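Long-range contact in catechol 1,2-dioxygenase (Burkholderia vietnamiensis, PDB 5TD3), which probably catalyses the ring opening of catechol by molecular oxygen between its two hydroxyl-bearing carbons, yielding cis,cis-muconate: residues A[126-137]-A[183-194]. Numbering follows the deposited sequence. Where two conformers were deposited one is given.
Sequences PVRDGVAKIDLD and AQRDFNLRGAVR
Val127, Arg128 and Asp129 pair in parallel with Ala192, Val193 and Arg194, the short strands held by backbone bonds such as Arg128 N to Ala192 O (2.9 Å), before the chain turns at Gly130 and 131-133 runs back over 190-194. Gly130, at positive phi, suits that turn, and its N still reaches Arg194 O. On one face of the pair, small Ala192 packs against Val127 CG2. In the conformer given, one of two deposited and so doubtful as a fixed feature, Val127 CG1 sits over the centre of the Arg194 guanidinium, and Asp129 OD1 meets its edge in plane through a weak salt-bridge bond from NE. Val193 lies on the other face and pushes CG2 against Ala132 CB (3.6 Å). Strand 127-129 borders one sheet, next to 190-194, and 131-133 borders the other, beside 200-206, so the Gly130 turn carries the chain between the two layers of the intradiol dioxygenase beta sandwich. Further along, Gly191, with no side chain, lets Ile134 CG2 lie 3.7 Å from its CA. Beyond the strands, Asn188 has CG anti to its backbone N (chi1 -171°), which carries OD1 to two amides: Leu136 N, nearly along the C=O axis (2.9 Å), and Asp137 N, from above the carbonyl plane (3.0 Å). Its ND2 donates to Gln184 OE1, fixing the amide's rotation. Asp137 divides its carboxylate: OD2 takes Arg185 N on its syn side (2.8 Å), and OD1 forms a salt bridge with Arg185 NE (2.8 Å), the two planes 60° apart. The bent Arg185 chain also brings one guanidinium face beneath Leu136 O.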
ATOM      1  N   PRO A 126     -14.423 -24.725  17.058  1.00 29.84           N
ATOM      2  CA  PRO A 126     -14.725 -25.679  18.135  1.00 31.64           C
ATOM      3  C   PRO A 126     -13.520 -26.512  18.526  1.00 28.88           C
ATOM      4  O   PRO A 126     -12.734 -26.949  17.677  1.00 26.52           O
ATOM      5  CB  PRO A 126     -15.837 -26.551  17.543  1.00 38.77           C
ATOM      6  CG  PRO A 126     -15.662 -26.430  16.042  1.00 45.48           C
ATOM      7  CD  PRO A 126     -15.170 -25.026  15.821  1.00 31.99           C
ATOM      8  N   VAL A 127     -13.348 -26.651  19.839  1.00 27.37           N
ATOM      9  CA  VAL A 127     -12.282 -27.426  20.467  1.00 27.42           C
ATOM     10  C   VAL A 127     -12.883 -28.713  21.021  1.00 31.67           C
ATOM     11  O   VAL A 127     -13.908 -28.669  21.711  1.00 33.90           O
ATOM     12  CB  VAL A 127     -11.602 -26.625  21.588  1.00 28.45           C
ATOM     13  CG1 VAL A 127     -10.495 -27.446  22.237  1.00 39.33           C
ATOM     14  CG2 VAL A 127     -11.056 -25.321  21.054  1.00 31.09           C
ATOM     15  N   ARG A 128     -12.278 -29.852  20.694  1.00 27.96           N
ATOM     16  CA  ARG A 128     -12.665 -31.155  21.233  1.00 29.37           C
ATOM     17  C   ARG A 128     -11.452 -31.844  21.848  1.00 29.75           C
ATOM     18  O   ARG A 128     -10.308 -31.490  21.563  1.00 28.88           O
ATOM     19  CB  ARG A 128     -13.304 -32.071  20.173  1.00 39.03           C
ATOM     20  CG  ARG A 128     -14.475 -31.465  19.411  1.00 33.29           C
ATOM     21  CD  ARG A 128     -14.978 -32.412  18.325  1.00 36.69           C
ATOM     22  NE  ARG A 128     -16.297 -32.054  17.811  1.00 29.86           N
ATOM     23  CZ  ARG A 128     -16.529 -31.130  16.880  1.00 35.54           C
ATOM     24  NH1 ARG A 128     -15.525 -30.451  16.332  1.00 36.49           N
ATOM     25  NH2 ARG A 128     -17.776 -30.886  16.480  1.00 35.51           N
ATOM     26  N   ASP A 129     -11.701 -32.822  22.726  1.00 31.14           N
ATOM     27  CA  ASP A 129     -10.617 -33.665  23.222  1.00 31.70           C
ATOM     28  C   ASP A 129     -10.288 -34.784  22.237  1.00 39.51           C
ATOM     29  O   ASP A 129     -11.172 -35.550  21.836  1.00 32.72           O
ATOM     30  CB  ASP A 129     -10.969 -34.296  24.575  1.00 33.90           C
ATOM     31  CG  ASP A 129     -10.900 -33.320  25.726  1.00 43.72           C
ATOM     32  OD1 ASP A 129     -10.286 -32.250  25.588  1.00 41.63           O
ATOM     33  OD2 ASP A 129     -11.444 -33.652  26.799  1.00 53.65           O
ATOM     34  N   GLY A 130      -9.014 -34.893  21.873  1.00 32.38           N
ATOM     35  CA  GLY A 130      -8.540 -36.069  21.129  1.00 38.06           C
ATOM     36  C   GLY A 130      -8.862 -36.230  19.653  1.00 36.20           C
ATOM     37  O   GLY A 130      -7.966 -36.512  18.851  1.00 30.99           O
ATOM     38  N   VAL A 131     -10.125 -36.068  19.272  1.00 31.44           N
ATOM     39  CA  VAL A 131     -10.564 -36.303  17.903  1.00 33.11           C
ATOM     40  C   VAL A 131     -11.610 -35.258  17.536  1.00 35.06           C
ATOM     41  O   VAL A 131     -12.440 -34.874  18.367  1.00 36.50           O
ATOM     42  CB  VAL A 131     -11.110 -37.737  17.738  1.00 43.75           C
ATOM     43  CG1 VAL A 131     -12.162 -38.036  18.791  1.00 48.75           C
ATOM     44  CG2 VAL A 131     -11.664 -37.954  16.341  1.00 40.40           C
ATOM     45  N   ALA A 132     -11.560 -34.776  16.296  1.00 31.72           N
ATOM     46  CA  ALA A 132     -12.557 -33.817  15.835  1.00 33.07           C
ATOM     47  C   ALA A 132     -12.939 -34.069  14.386  1.00 37.24           C
ATOM     48  O   ALA A 132     -12.073 -34.253  13.526  1.00 33.28           O
ATOM     49  CB  ALA A 132     -12.062 -32.378  15.987  1.00 30.71           C
ATOM     50  N   LYS A 133     -14.241 -34.056  14.125  1.00 33.86           N
ATOM     51  CA  LYS A 133     -14.776 -34.045  12.773  1.00 32.46           C
ATOM     52  C   LYS A 133     -15.142 -32.608  12.426  1.00 28.06           C
ATOM     53  O   LYS A 133     -16.053 -32.032  13.029  1.00 29.72           O
ATOM     54  CB  LYS A 133     -15.988 -34.968  12.648  1.00 36.23           C
ATOM     55  CG  LYS A 133     -16.626 -34.960  11.258  1.00 32.23           C
ATOM     56  CD  LYS A 133     -17.938 -35.723  11.271  1.00 35.73           C
ATOM     57  CE  LYS A 133     -18.932 -35.217  10.218  1.00 43.03           C
ATOM     58  NZ  LYS A 133     -18.408 -35.093   8.844  1.00 43.21           N
ATOM     59  N   ILE A 134     -14.458 -32.046  11.432  1.00 26.20           N
ATOM     60  CA  ILE A 134     -14.529 -30.613  11.167  1.00 24.79           C
ATOM     61  C   ILE A 134     -15.204 -30.287   9.846  1.00 24.33           C
ATOM     62  O   ILE A 134     -15.400 -29.101   9.546  1.00 24.79           O
ATOM     63  CB  ILE A 134     -13.137 -29.951  11.258  1.00 25.93           C
ATOM     64  CG1 ILE A 134     -12.191 -30.506  10.203  1.00 23.81           C
ATOM     65  CG2 ILE A 134     -12.553 -30.171  12.649  1.00 27.99           C
ATOM     66  CD1 ILE A 134     -10.816 -29.785  10.152  1.00 24.32           C
ATOM     67  N   ASP A 135     -15.612 -31.290   9.062  1.00 27.84           N
ATOM     68  CA  ASP A 135     -16.389 -31.019   7.858  1.00 27.47           C
ATOM     69  C   ASP A 135     -17.864 -30.954   8.254  1.00 29.19           C
ATOM     70  O   ASP A 135     -18.457 -31.957   8.665  1.00 30.01           O
ATOM     71  CB  ASP A 135     -16.134 -32.045   6.752  1.00 30.63           C
ATOM     72  CG  ASP A 135     -16.572 -33.446   7.116  1.00 34.39           C
ATOM     73  OD1 ASP A 135     -16.138 -33.977   8.166  1.00 33.31           O
ATOM     74  OD2 ASP A 135     -17.390 -34.008   6.349  1.00 32.17           O
ATOM     75  N   LEU A 136     -18.422 -29.746   8.217  1.00 27.15           N
ATOM     76  CA  LEU A 136     -19.813 -29.472   8.560  1.00 27.08           C
ATOM     77  C   LEU A 136     -20.719 -29.371   7.346  1.00 28.02           C
ATOM     78  O   LEU A 136     -21.901 -29.728   7.430  1.00 26.69           O
ATOM     79  CB  LEU A 136     -19.902 -28.163   9.352  1.00 26.38           C
ATOM     80  CG  LEU A 136     -18.952 -28.023  10.543  1.00 31.53           C
ATOM     81  CD1 LEU A 136     -19.097 -26.649  11.171  1.00 31.48           C
ATOM     82  CD2 LEU A 136     -19.180 -29.128  11.584  1.00 33.69           C
ATOM     83  N   ASP A 137     -20.193 -28.884   6.232  1.00 26.67           N
ATOM     84  CA  ASP A 137     -20.963 -28.701   5.013  1.00 28.21           C
ATOM     85  C   ASP A 137     -20.674 -29.838   4.048  1.00 33.48           C
ATOM     86  O   ASP A 137     -19.511 -30.201   3.843  1.00 30.04           O
ATOM     87  CB  ASP A 137     -20.636 -27.356   4.370  1.00 27.68           C
ATOM     88  CG  ASP A 137     -21.088 -26.195   5.219  1.00 26.77           C
ATOM     89  OD1 ASP A 137     -22.293 -26.167   5.563  1.00 32.24           O
ATOM     90  OD2 ASP A 137     -20.261 -25.320   5.534  1.00 26.97           O
ATOM     91  N   ALA A 183     -21.314 -20.227   0.587  1.00 26.97           N
ATOM     92  CA  ALA A 183     -21.805 -21.598   0.659  1.00 35.52           C
ATOM     93  C   ALA A 183     -21.413 -22.335   1.933  1.00 31.10           C
ATOM     94  O   ALA A 183     -21.911 -23.447   2.151  1.00 30.87           O
ATOM     95  CB  ALA A 183     -21.309 -22.401  -0.546  1.00 34.39           C
ATOM     96  N   GLN A 184     -20.555 -21.770   2.779  1.00 29.28           N
ATOM     97  CA  GLN A 184     -20.057 -22.496   3.943  1.00 26.36           C
ATOM     98  C   GLN A 184     -20.519 -21.843   5.231  1.00 34.14           C
ATOM     99  O   GLN A 184     -20.560 -20.613   5.336  1.00 32.68           O
ATOM    100  CB  GLN A 184     -18.527 -22.567   3.950  1.00 22.31           C
ATOM    101  CG  GLN A 184     -17.930 -23.202   2.734  1.00 20.91           C
ATOM    102  CD  GLN A 184     -16.445 -23.312   2.869  1.00 21.89           C
ATOM    103  OE1 GLN A 184     -15.937 -23.868   3.843  1.00 25.78           O
ATOM    104  NE2 GLN A 184     -15.731 -22.771   1.911  1.00 21.12           N
ATOM    105  N   ARG A 185     -20.851 -22.675   6.215  1.00 30.91           N
ATOM    106  CA  ARG A 185     -21.253 -22.183   7.519  1.00 31.38           C
ATOM    107  C   ARG A 185     -20.027 -21.858   8.363  1.00 30.06           C
ATOM    108  O   ARG A 185     -18.900 -22.240   8.045  1.00 28.46           O
ATOM    109  CB  ARG A 185     -22.141 -23.198   8.235  1.00 35.21           C
ATOM    110  CG  ARG A 185     -21.395 -24.372   8.815  1.00 36.76           C
ATOM    111  CD  ARG A 185     -22.385 -25.403   9.329  1.00 43.31           C
ATOM    112  NE  ARG A 185     -23.108 -26.051   8.236  1.00 44.72           N
ATOM    113  CZ  ARG A 185     -24.044 -26.977   8.414  1.00 52.08           C
ATOM    114  NH1 ARG A 185     -24.368 -27.355   9.643  1.00 56.58           N
ATOM    115  NH2 ARG A 185     -24.653 -27.524   7.372  1.00 44.00           N
ATOM    116  N   ASP A 186     -20.271 -21.155   9.469  1.00 28.82           N
ATOM    117  CA  ASP A 186     -19.210 -20.800  10.403  1.00 31.40           C
ATOM    118  C   ASP A 186     -18.380 -22.024  10.775  1.00 31.33           C
ATOM    119  O   ASP A 186     -18.923 -23.087  11.092  1.00 29.54           O
ATOM    120  CB  ASP A 186     -19.810 -20.173  11.666  1.00 33.58           C
ATOM    121  CG  ASP A 186     -20.328 -18.748  11.441  1.00 35.19           C
ATOM    122  OD1 ASP A 186     -20.035 -18.145  10.396  1.00 38.24           O
ATOM    123  OD2 ASP A 186     -21.010 -18.223  12.340  1.00 44.13           O
ATOM    124  N   PHE A 187     -17.060 -21.863  10.681  1.00 24.34           N
ATOM    125  CA  PHE A 187     -16.044 -22.837  11.086  1.00 24.12           C
ATOM    126  C   PHE A 187     -16.092 -24.136  10.286  1.00 26.81           C
ATOM    127  O   PHE A 187     -15.553 -25.155  10.729  1.00 27.10           O
ATOM    128  CB  PHE A 187     -16.123 -23.108  12.591  1.00 29.46           C
ATOM    129  CG  PHE A 187     -15.930 -21.866  13.412  1.00 30.71           C
ATOM    130  CD1 PHE A 187     -14.724 -21.178  13.370  1.00 32.87           C
ATOM    131  CD2 PHE A 187     -16.961 -21.360  14.191  1.00 35.96           C
ATOM    132  CE1 PHE A 187     -14.544 -20.018  14.110  1.00 35.46           C
ATOM    133  CE2 PHE A 187     -16.788 -20.201  14.932  1.00 39.02           C
ATOM    134  CZ  PHE A 187     -15.582 -19.529  14.888  1.00 39.50           C
ATOM    135  N   ASN A 188     -16.696 -24.137   9.095  1.00 25.06           N
ATOM    136  CA  ASN A 188     -16.535 -25.301   8.232  1.00 25.73           C
ATOM    137  C   ASN A 188     -15.056 -25.526   7.959  1.00 21.55           C
ATOM    138  O   ASN A 188     -14.333 -24.594   7.605  1.00 20.88           O
ATOM    139  CB  ASN A 188     -17.278 -25.129   6.913  1.00 26.76           C
ATOM    140  CG  ASN A 188     -17.300 -26.407   6.107  1.00 23.88           C
ATOM    141  OD1 ASN A 188     -17.566 -27.473   6.646  1.00 25.98           O
ATOM    142  ND2 ASN A 188     -17.014 -26.312   4.823  1.00 24.26           N
ATOM    143  N   LEU A 189     -14.610 -26.771   8.147  1.00 23.77           N
ATOM    144  CA  LEU A 189     -13.222 -27.176   7.917  1.00 26.47           C
ATOM    145  C   LEU A 189     -12.254 -26.425   8.833  1.00 21.58           C
ATOM    146  O   LEU A 189     -11.093 -26.186   8.480  1.00 20.67           O
ATOM    147  CB  LEU A 189     -12.832 -27.014   6.439  1.00 19.17           C
ATOM    148  CG  LEU A 189     -13.867 -27.647   5.504  1.00 21.00           C
ATOM    149  CD1 LEU A 189     -13.496 -27.336   4.065  1.00 19.55           C
ATOM    150  CD2 LEU A 189     -13.991 -29.155   5.727  1.00 27.87           C
ATOM    151  N   ARG A 190     -12.714 -26.067  10.034  1.00 21.68           N
ATOM    152  CA  ARG A 190     -11.874 -25.412  11.030  1.00 20.85           C
ATOM    153  C   ARG A 190     -12.148 -26.052  12.382  1.00 22.21           C
ATOM    154  O   ARG A 190     -13.304 -26.175  12.785  1.00 23.27           O
ATOM    155  CB  ARG A 190     -12.166 -23.905  11.107  1.00 20.72           C
ATOM    156  CG  ARG A 190     -11.957 -23.150   9.792  1.00 19.52           C
ATOM    157  CD  ARG A 190     -12.339 -21.692   9.927  1.00 19.73           C
ATOM    158  NE  ARG A 190     -12.132 -20.961   8.670  1.00 18.69           N
ATOM    159  CZ  ARG A 190     -10.979 -20.400   8.302  1.00 18.16           C
ATOM    160  NH1 ARG A 190      -9.904 -20.466   9.081  1.00 18.39           N
ATOM    161  NH2 ARG A 190     -10.897 -19.770   7.130  1.00 18.93           N
ATOM    162  N   GLY A 191     -11.104 -26.481  13.073  1.00 22.48           N
ATOM    163  CA  GLY A 191     -11.366 -27.102  14.362  1.00 23.76           C
ATOM    164  C   GLY A 191     -10.078 -27.266  15.131  1.00 23.91           C
ATOM    165  O   GLY A 191      -8.985 -27.183  14.572  1.00 29.20           O
ATOM    166  N   ALA A 192     -10.225 -27.591  16.409  1.00 25.17           N
ATOM    167  CA  ALA A 192      -9.075 -27.763  17.287  1.00 29.99           C
ATOM    168  C   ALA A 192      -9.269 -29.009  18.134  1.00 26.90           C
ATOM    169  O   ALA A 192     -10.388 -29.312  18.561  1.00 29.10           O
ATOM    170  CB  ALA A 192      -8.854 -26.542  18.193  1.00 30.35           C
ATOM    171  N   VAL A 193      -8.180 -29.754  18.315  1.00 33.28           N
ATOM    172  CA  VAL A 193      -8.130 -30.932  19.172  1.00 32.29           C
ATOM    173  C   VAL A 193      -7.155 -30.684  20.319  1.00 29.15           C
ATOM    174  O   VAL A 193      -6.047 -30.172  20.101  1.00 29.94           O
ATOM    175  CB  VAL A 193      -7.715 -32.183  18.376  1.00 31.67           C
ATOM    176  CG1 VAL A 193      -7.330 -33.308  19.318  1.00 35.06           C
ATOM    177  CG2 VAL A 193      -8.842 -32.622  17.462  1.00 30.50           C
ATOM    178  N   ARG A 194      -7.570 -31.039  21.538  1.00 30.54           N
ATOM    179  CA  ARG A 194      -6.702 -31.027  22.710  0.52 40.93           C
ATOM    180  C   ARG A 194      -6.170 -32.438  22.932  1.00 35.94           C
ATOM    181  O   ARG A 194      -6.953 -33.380  23.086  1.00 37.64           O
ATOM    182  CB  ARG A 194      -7.456 -30.541  23.949  0.52 44.55           C
ATOM    183  CG  ARG A 194      -6.866 -29.301  24.605  0.52 48.36           C
ATOM    184  CD  ARG A 194      -7.446 -29.086  25.998  0.52 48.68           C
ATOM    185  NE  ARG A 194      -8.905 -29.123  26.000  0.52 52.11           N
ATOM    186  CZ  ARG A 194      -9.689 -28.058  26.138  0.52 50.55           C
ATOM    187  NH1 ARG A 194      -9.161 -26.851  26.288  0.52 49.08           N
ATOM    188  NH2 ARG A 194     -11.006 -28.202  26.129  0.52 50.64           N
TER
HETATM  189  O   HOH W   1     -12.875 -29.597  17.083  1.00 25.46           O
HETATM  190  O   HOH W   2     -11.408 -30.024  24.612  1.00 50.08           O
HETATM  191  O   HOH W   3     -17.137 -28.680   3.067  1.00 25.09           O
HETATM  192  O   HOH W   4     -23.849 -23.939   4.721  1.00 35.00           O